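Side-chain contact in lectin CEL-I, N-acetyl-D-galactosamine-specific C-type (Cucumaria echinata, PDB 4WQQ), which binds N-acetylgalactosamine and galactose through calcium in its natural form and, in this engineered variant, binds mannose: residues V33-S38 against V42-V47. The protein carries 3 engineered substitutions. Residues are numbered along the deposited sequence; the frame is centred on the assembly and turned at random.
Sequences VSYSCS and VRSDLV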
loop_
_atom_site.group_PDB
_atom_site.type_symbol
_atom_site.label_atom_id
_atom_site.label_comp_id
_atom_site.label_asym_id
_atom_site.label_seq_id
_atom_site.Cartn_x
_atom_site.Cartn_y
_atom_site.Cartn_z
ATOM N N VAL A 33 13.148 2.428 6.612
ATOM C CA VAL A 33 12.609 3.682 6.147
ATOM C C VAL A 33 12.775 3.804 4.625
ATOM O O VAL A 33 11.967 4.463 3.945
ATOM C CB VAL A 33 13.224 4.848 6.947
ATOM C CG1 VAL A 33 12.823 6.181 6.333
ATOM C CG2 VAL A 33 12.715 4.819 8.375
ATOM N N SER A 34 13.842 3.216 4.103
ATOM C CA SER A 34 14.107 3.227 2.667
ATOM C C SER A 34 12.970 2.771 1.777
ATOM O O SER A 34 12.890 3.240 0.642
ATOM C CB SER A 34 15.393 2.463 2.348
ATOM O OG SER A 34 15.180 1.055 2.359
ATOM N N TYR A 35 12.037 1.936 2.276
ATOM C CA TYR A 35 10.882 1.450 1.473
ATOM C C TYR A 35 9.743 2.450 1.404
ATOM O O TYR A 35 8.788 2.219 0.687
ATOM C CB TYR A 35 10.380 0.144 2.070
ATOM C CG TYR A 35 11.362 -0.957 1.946
ATOM C CD1 TYR A 35 11.421 -1.724 0.787
ATOM C CD2 TYR A 35 12.195 -1.281 3.013
ATOM C CE1 TYR A 35 12.384 -2.733 0.653
ATOM C CE2 TYR A 35 13.173 -2.310 2.902
ATOM C CZ TYR A 35 13.241 -3.039 1.732
ATOM O OH TYR A 35 14.175 -4.034 1.608
ATOM N N SER A 36 9.800 3.546 2.166
ATOM C CA SER A 36 8.663 4.470 2.232
ATOM C C SER A 36 8.268 5.035 0.858
ATOM O O SER A 36 9.099 5.216 -0.073
ATOM C CB SER A 36 8.920 5.622 3.199
ATOM O OG SER A 36 9.318 5.199 4.494
ATOM N N CYS A 37 6.993 5.337 0.754
ATOM C CA CYS A 37 6.376 5.880 -0.478
ATOM C C CYS A 37 5.663 7.175 -0.188
ATOM O O CYS A 37 4.490 7.125 0.236
ATOM C CB CYS A 37 5.303 4.904 -1.042
ATOM S SG CYS A 37 5.915 3.327 -1.586
ATOM N N SER A 38 6.284 8.333 -0.462
ATOM C CA SER A 38 5.634 9.575 -0.204
ATOM C C SER A 38 4.474 9.776 -1.161
ATOM O O SER A 38 3.521 10.369 -0.741
ATOM C CB SER A 38 6.632 10.712 -0.365
ATOM O OG SER A 38 6.065 11.869 0.120
ATOM N N VAL A 42 2.795 6.404 2.475
ATOM C CA VAL A 42 3.111 5.155 3.182
ATOM C C VAL A 42 4.449 5.271 3.895
ATOM O O VAL A 42 5.522 5.389 3.263
ATOM C CB VAL A 42 3.158 3.934 2.245
ATOM C CG1 VAL A 42 3.425 2.651 2.997
ATOM C CG2 VAL A 42 1.849 3.815 1.471
ATOM N N ARG A 43 4.405 5.248 5.208
ATOM C CA ARG A 43 5.652 5.173 5.990
ATOM C C ARG A 43 6.028 3.733 6.166
ATOM O O ARG A 43 5.220 2.925 6.557
ATOM C CB ARG A 43 5.443 5.844 7.368
ATOM C CG ARG A 43 6.518 5.472 8.374
ATOM C CD ARG A 43 6.266 5.941 9.794
ATOM N NE ARG A 43 6.249 7.383 9.856
ATOM C CZ ARG A 43 7.335 8.138 9.925
ATOM N NH1 ARG A 43 8.525 7.615 10.172
ATOM N NH2 ARG A 43 7.225 9.430 9.824
ATOM N N SER A 44 7.281 3.410 5.835
ATOM C CA SER A 44 7.917 2.189 6.257
ATOM C C SER A 44 8.886 2.526 7.351
ATOM O O SER A 44 9.606 3.484 7.263
ATOM C CB SER A 44 8.610 1.528 5.066
ATOM O OG SER A 44 9.273 0.306 5.400
ATOM N N ASP A 45 8.901 1.732 8.416
ATOM C CA ASP A 45 9.734 2.059 9.584
ATOM C C ASP A 45 9.964 0.787 10.374
ATOM O O ASP A 45 9.384 -0.309 10.057
ATOM C CB ASP A 45 9.040 3.142 10.381
ATOM C CG ASP A 45 9.976 4.047 11.123
ATOM O OD1 ASP A 45 11.027 3.558 11.649
ATOM O OD2 ASP A 45 9.619 5.235 11.317
ATOM N N LEU A 46 10.856 0.820 11.319
ATOM C CA LEU A 46 10.942 -0.283 12.269
ATOM C C LEU A 46 9.571 -0.501 12.946
ATOM O O LEU A 46 8.852 0.432 13.167
ATOM C CB LEU A 46 12.006 0.011 13.331
ATOM C CG LEU A 46 13.448 -0.278 12.861
ATOM C CD1 LEU A 46 14.452 0.359 13.783
ATOM C CD2 LEU A 46 13.753 -1.757 12.660
ATOM N N VAL A 47 9.251 -1.740 13.254
ATOM C CA VAL A 47 7.943 -2.102 13.840
ATOM C C VAL A 47 7.764 -1.383 15.176
ATOM O O VAL A 47 8.681 -1.294 16.024
ATOM C CB VAL A 47 7.849 -3.654 13.921
ATOM C CG1 VAL A 47 8.892 -4.198 14.880
ATOM C CG2 VAL A 47 6.462 -4.096 14.309
#
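C37 and V42 form an antiparallel hydrogen-bonded pair, a single beta bridge, through C37 N to V42 O and V42 N to C37 O, each 2.9 Å long. One step inward, a side chain takes over from the main chain: S44 N donates to S36 OG at 3.0 Å, with a nearly straight angle of 163° at the hydrogen. That hydroxyl, placed beside its own backbone N (chi1 -53°), in turn donates to V33 O at 2.8 Å. Because S36 N also bonds V33 O, one carbonyl near the helix end takes two donors, and S36 OG acts as a relay between helix 25-34 and strand 42-46. A weaker CA-H...O contact adds to this, V33 CA lying 3.2 Å from S44 O with the C-H directed almost straight at it. V33 CG2 also lies alongside the D45 carboxylate, 3.9 Å from OD1; that oxygen has T88 as a polar partner, while OD2 takes R43 NH1 in a salt bridge and R43 NE reaches E141. S44 turns its CB toward the loop, where its OG sits 3.5 Å from Y35 CB and hydrogen-bonds C32 O. Near the bridge, C37 CB packs on V42 CB at 4.0 Å, L40 of the second subunit touches both residues, and C37 SG forms a disulfide with C37 of that subunit. The example illustrates how a C-type lectin fold can join helix to strand: the backbone bridge holds the cysteine of the dimer's covalent link to strand 42-46, and where main-chain pairing stops, a serine hydroxyl that both accepts and donates joins that strand to V33 of helix 25-34.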